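Local coordinates for Xaa-Pro dipeptidase (Pyrococcus horikoshii, PDB 1WY2), which probably splits dipeptides that carry proline at the C-terminal position and a nonpolar residue at the N-terminal one, as a two-metal, cobalt-dependent prolidase, at residues 179-191 / 195-207. Numbering follows the deposited sequence.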
loop_
_atom_site.group_PDB
_atom_site.type_symbol
_atom_site.label_atom_id
_atom_site.label_comp_id
_atom_site.label_asym_id
_atom_site.label_seq_id
_atom_site.Cartn_x
_atom_site.Cartn_y
_atom_site.Cartn_z
ATOM N N PRO A 179 4.382 -8.750 5.506
ATOM C CA PRO A 179 3.607 -9.621 4.613
ATOM C C PRO A 179 3.538 -8.986 3.226
ATOM O O PRO A 179 3.531 -7.762 3.105
ATOM C CB PRO A 179 2.234 -9.680 5.287
ATOM C CG PRO A 179 2.543 -9.428 6.737
ATOM C CD PRO A 179 3.567 -8.325 6.658
ATOM N N ALA A 180 3.481 -9.809 2.183
ATOM C CA ALA A 180 3.415 -9.294 0.817
ATOM C C ALA A 180 2.067 -8.629 0.547
ATOM O O ALA A 180 1.938 -7.794 -0.352
ATOM C CB ALA A 180 3.651 -10.428 -0.181
ATOM N N PHE A 181 1.070 -9.015 1.334
ATOM C CA PHE A 181 -0.278 -8.478 1.216
ATOM C C PHE A 181 -1.063 -8.917 2.449
ATOM O O PHE A 181 -0.601 -9.770 3.198
ATOM C CB PHE A 181 -0.937 -8.998 -0.067
ATOM C CG PHE A 181 -0.911 -10.497 -0.203
ATOM C CD1 PHE A 181 -1.899 -11.279 0.383
ATOM C CD2 PHE A 181 0.107 -11.124 -0.916
ATOM C CE1 PHE A 181 -1.877 -12.665 0.259
ATOM C CE2 PHE A 181 0.141 -12.515 -1.046
ATOM C CZ PHE A 181 -0.853 -13.286 -0.460
ATOM N N ASP A 182 -2.235 -8.325 2.664
ATOM C CA ASP A 182 -3.063 -8.667 3.821
ATOM C C ASP A 182 -3.405 -10.157 3.830
ATOM O O ASP A 182 -4.088 -10.655 2.937
ATOM C CB ASP A 182 -4.344 -7.826 3.815
ATOM C CG ASP A 182 -4.093 -6.375 4.195
ATOM O OD1 ASP A 182 -3.162 -5.759 3.636
ATOM O OD2 ASP A 182 -4.835 -5.849 5.052
ATOM N N THR A 183 -2.935 -10.855 4.858
ATOM C CA THR A 183 -3.148 -12.293 4.980
ATOM C C THR A 183 -4.605 -12.714 4.977
ATOM O O THR A 183 -5.434 -12.168 5.710
ATOM C CB THR A 183 -2.483 -12.842 6.255
ATOM O OG1 THR A 183 -1.068 -12.636 6.172
ATOM C CG2 THR A 183 -2.762 -14.334 6.411
ATOM N N ILE A 184 -4.899 -13.707 4.144
ATOM C CA ILE A 184 -6.241 -14.242 4.025
ATOM C C ILE A 184 -6.360 -15.554 4.787
ATOM O O ILE A 184 -5.638 -16.504 4.510
ATOM C CB ILE A 184 -6.599 -14.493 2.540
ATOM C CG1 ILE A 184 -6.797 -13.154 1.829
ATOM C CG2 ILE A 184 -7.854 -15.364 2.430
ATOM C CD1 ILE A 184 -6.820 -13.258 0.323
ATOM N N ILE A 185 -7.245 -15.569 5.781
ATOM C CA ILE A 185 -7.545 -16.764 6.560
ATOM C C ILE A 185 -9.066 -16.722 6.509
ATOM O O ILE A 185 -9.700 -16.039 7.316
ATOM C CB ILE A 185 -7.091 -16.668 8.036
ATOM C CG1 ILE A 185 -5.577 -16.438 8.128
ATOM C CG2 ILE A 185 -7.467 -17.957 8.768
ATOM C CD1 ILE A 185 -4.734 -17.573 7.576
ATOM N N ALA A 186 -9.639 -17.425 5.536
ATOM C CA ALA A 186 -11.086 -17.435 5.325
ATOM C C ALA A 186 -11.697 -18.796 5.636
ATOM O O ALA A 186 -11.487 -19.764 4.902
ATOM C CB ALA A 186 -11.388 -17.038 3.881
ATOM N N SER A 187 -12.473 -18.853 6.716
ATOM C CA SER A 187 -13.082 -20.106 7.155
ATOM C C SER A 187 -14.593 -20.178 6.964
ATOM O O SER A 187 -15.286 -19.162 7.000
ATOM C CB SER A 187 -12.755 -20.343 8.632
ATOM O OG SER A 187 -13.340 -19.340 9.452
ATOM N N GLY A 188 -15.091 -21.395 6.770
ATOM C CA GLY A 188 -16.518 -21.591 6.585
ATOM C C GLY A 188 -17.055 -20.812 5.404
ATOM O O GLY A 188 -16.458 -20.817 4.325
ATOM N N TYR A 189 -18.177 -20.126 5.600
ATOM C CA TYR A 189 -18.770 -19.356 4.517
ATOM C C TYR A 189 -17.800 -18.313 3.960
ATOM O O TYR A 189 -17.937 -17.890 2.816
ATOM C CB TYR A 189 -20.061 -18.664 4.978
ATOM C CG TYR A 189 -19.847 -17.520 5.945
ATOM C CD1 TYR A 189 -19.642 -17.756 7.303
ATOM C CD2 TYR A 189 -19.825 -16.203 5.493
ATOM C CE1 TYR A 189 -19.420 -16.702 8.188
ATOM C CE2 TYR A 189 -19.601 -15.144 6.367
ATOM C CZ TYR A 189 -19.399 -15.400 7.712
ATOM O OH TYR A 189 -19.168 -14.353 8.577
ATOM N N ARG A 190 -16.818 -17.902 4.760
ATOM C CA ARG A 190 -15.859 -16.902 4.295
ATOM C C ARG A 190 -14.901 -17.456 3.248
ATOM O O ARG A 190 -14.315 -16.693 2.483
ATOM C CB ARG A 190 -15.057 -16.313 5.463
ATOM C CG ARG A 190 -15.908 -15.578 6.492
ATOM C CD ARG A 190 -15.082 -14.619 7.350
ATOM N NE ARG A 190 -14.692 -13.416 6.614
ATOM C CZ ARG A 190 -13.465 -13.165 6.164
ATOM N NH1 ARG A 190 -12.482 -14.031 6.372
ATOM N NH2 ARG A 190 -13.227 -12.043 5.498
ATOM N N SER A 191 -14.735 -18.775 3.208
ATOM C CA SER A 191 -13.837 -19.366 2.221
ATOM C C SER A 191 -14.379 -19.162 0.802
ATOM O O SER A 191 -13.667 -19.385 -0.184
ATOM C CB SER A 191 -13.605 -20.857 2.518
ATOM O OG SER A 191 -14.802 -21.614 2.500
ATOM N N HIS A 195 -11.058 -12.951 -1.736
ATOM C CA HIS A 195 -10.186 -12.070 -0.961
ATOM C C HIS A 195 -10.679 -11.862 0.471
ATOM O O HIS A 195 -10.659 -10.745 0.987
ATOM C CB HIS A 195 -10.048 -10.717 -1.665
ATOM C CG HIS A 195 -9.205 -10.768 -2.901
ATOM N ND1 HIS A 195 -9.150 -9.732 -3.809
ATOM C CD2 HIS A 195 -8.373 -11.727 -3.374
ATOM C CE1 HIS A 195 -8.321 -10.050 -4.788
ATOM N NE2 HIS A 195 -7.837 -11.256 -4.547
ATOM N N GLY A 196 -11.105 -12.950 1.112
ATOM C CA GLY A 196 -11.597 -12.867 2.476
ATOM C C GLY A 196 -10.502 -12.690 3.513
ATOM O O GLY A 196 -10.144 -13.632 4.218
ATOM N N VAL A 197 -9.967 -11.477 3.608
ATOM C CA VAL A 197 -8.914 -11.181 4.570
ATOM C C VAL A 197 -9.333 -11.644 5.966
ATOM O O VAL A 197 -10.505 -11.540 6.339
ATOM C CB VAL A 197 -8.601 -9.669 4.581
ATOM C CG1 VAL A 197 -7.584 -9.344 5.669
ATOM C CG2 VAL A 197 -8.055 -9.255 3.220
ATOM N N ALA A 198 -8.378 -12.170 6.728
ATOM C CA ALA A 198 -8.647 -12.670 8.076
ATOM C C ALA A 198 -9.526 -11.702 8.865
ATOM O O ALA A 198 -9.254 -10.501 8.903
ATOM C CB ALA A 198 -7.333 -12.907 8.811
ATOM N N SER A 199 -10.565 -12.235 9.503
ATOM C CA SER A 199 -11.499 -11.413 10.272
ATOM C C SER A 199 -11.664 -11.878 11.718
ATOM O O SER A 199 -10.905 -12.712 12.210
ATOM C CB SER A 199 -12.869 -11.409 9.587
ATOM O OG SER A 199 -13.527 -12.654 9.760
ATOM N N ASP A 200 -12.667 -11.333 12.400
ATOM C CA ASP A 200 -12.917 -11.701 13.788
ATOM C C ASP A 200 -13.686 -13.010 13.921
ATOM O O ASP A 200 -13.880 -13.514 15.028
ATOM C CB ASP A 200 -13.670 -10.579 14.505
ATOM C CG ASP A 200 -12.817 -9.349 14.707
ATOM O OD1 ASP A 200 -11.727 -9.479 15.304
ATOM O OD2 ASP A 200 -13.229 -8.255 14.270
ATOM N N LYS A 201 -14.122 -13.562 12.792
ATOM C CA LYS A 201 -14.859 -14.819 12.805
ATOM C C LYS A 201 -14.019 -15.919 13.434
ATOM O O LYS A 201 -12.816 -16.003 13.195
ATOM C CB LYS A 201 -15.235 -15.246 11.383
ATOM C CG LYS A 201 -15.910 -16.617 11.318
ATOM C CD LYS A 201 -16.171 -17.056 9.881
ATOM C CE LYS A 201 -16.887 -18.398 9.828
ATOM N NZ LYS A 201 -16.118 -19.500 10.473
ATOM N N ARG A 202 -14.651 -16.762 14.243
ATOM C CA ARG A 202 -13.932 -17.862 14.856
ATOM C C ARG A 202 -14.129 -19.111 14.011
ATOM O O ARG A 202 -15.217 -19.366 13.493
ATOM C CB ARG A 202 -14.404 -18.092 16.293
ATOM C CG ARG A 202 -13.888 -17.023 17.252
ATOM C CD ARG A 202 -14.255 -17.294 18.701
ATOM N NE ARG A 202 -13.745 -16.240 19.578
ATOM C CZ ARG A 202 -12.466 -16.080 19.906
ATOM N NH1 ARG A 202 -11.544 -16.911 19.438
ATOM N NH2 ARG A 202 -12.106 -15.082 20.701
ATOM N N ILE A 203 -13.056 -19.874 13.860
ATOM C CA ILE A 203 -13.073 -21.098 13.073
ATOM C C ILE A 203 -13.864 -22.206 13.774
ATOM O O ILE A 203 -13.770 -22.372 14.988
ATOM C CB ILE A 203 -11.621 -21.553 12.807
ATOM C CG1 ILE A 203 -10.892 -20.450 12.031
ATOM C CG2 ILE A 203 -11.601 -22.869 12.039
ATOM C CD1 ILE A 203 -9.398 -20.653 11.908
ATOM N N GLU A 204 -14.647 -22.958 13.006
ATOM C CA GLU A 204 -15.451 -24.045 13.570
ATOM C C GLU A 204 -15.060 -25.375 12.946
ATOM O O GLU A 204 -14.553 -25.414 11.823
ATOM C CB GLU A 204 -16.943 -23.806 13.308
ATOM C CG GLU A 204 -17.448 -22.417 13.664
ATOM C CD GLU A 204 -18.949 -22.287 13.478
ATOM O OE1 GLU A 204 -19.703 -22.771 14.351
ATOM O OE2 GLU A 204 -19.376 -21.713 12.454
ATOM N N ARG A 205 -15.296 -26.470 13.663
ATOM C CA ARG A 205 -14.966 -27.783 13.122
ATOM C C ARG A 205 -15.844 -28.032 11.898
ATOM O O ARG A 205 -17.032 -27.707 11.903
ATOM C CB ARG A 205 -15.186 -28.883 14.172
ATOM C CG ARG A 205 -14.871 -30.286 13.658
ATOM C CD ARG A 205 -14.812 -31.305 14.786
ATOM N NE ARG A 205 -13.569 -31.213 15.549
ATOM C CZ ARG A 205 -12.407 -31.726 15.152
ATOM N NH1 ARG A 205 -12.324 -32.374 13.999
ATOM N NH2 ARG A 205 -11.326 -31.594 15.907
ATOM N N GLY A 206 -15.248 -28.597 10.853
ATOM C CA GLY A 206 -15.980 -28.863 9.628
ATOM C C GLY A 206 -15.809 -27.730 8.629
ATOM O O GLY A 206 -16.300 -27.794 7.505
ATOM N N ASP A 207 -15.103 -26.687 9.049
ATOM C CA ASP A 207 -14.857 -25.517 8.209
ATOM C C ASP A 207 -13.784 -25.721 7.149
ATOM O O ASP A 207 -12.744 -26.319 7.417
ATOM C CB ASP A 207 -14.384 -24.334 9.064
ATOM C CG ASP A 207 -15.513 -23.474 9.580
ATOM O OD1 ASP A 207 -16.694 -23.827 9.378
ATOM O OD2 ASP A 207 -15.201 -22.429 10.198
#
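Arg190 reaches across to the returning chain and shares its guanidinium group between backbone carbonyls and the carboxylate of Glu160. Its NH1 donates to Gly196 O at 3.2 Å, coming from above the plane of that carbonyl, while NH2 makes a weak, bent bond to Val197 O at 2.9 Å. The chain bends at chi3 (74°), which turns the group back toward these two oxygens, and Ser199 OG lies over one guanidinium face. Glu160 of helix 160-173 forms a salt bridge with NH1 and also hydrogen-bonds Ser199 and Ser187. Replacing Arg190 by an alanine would probably cost Glu160 this charged partner and the Gly196 and Val197 carbonyls these donors, leaving the turn freer to move.

Lys201 is the second polar link. Extended as far as CE and turned only at chi4 (-60°), which swings NZ toward Ser187, it slides past Arg190 in the opposite direction, CE passing 3.5 Å from Tyr189 CE1. Its NZ donates to Ser187 OG at 3.0 Å and to Arg202 O, and forms a salt bridge with Asp207. A straight backbone bond from Ala198 N to Thr183 O (3.1 Å, 174°) joins the chains near their other end.

The apolar pairs are Ile184 CG1 with Val197 CG2 (4.3 Å) and Ile185 CB with Ala198 CB (3.8 Å). The Ile184 CG2 methyl lies on Gly196 O, 3.4 Å away, and CD1 against the His195 backbone. A CB on Gly196, centre of an inverse gamma turn, would be crowded by Ala186 CB and Arg190 O.

Thus the loop between strands 184-187 and 208-217 folds back over the first of them in the M24 metallopeptidase domain. On that strand Ile184 touches Asp212, a metal ligand, while at the loop's start His195 ND1 hydrogen-bonds Glu60 of the second subunit, consistent with a position near both metal site and dimer interface.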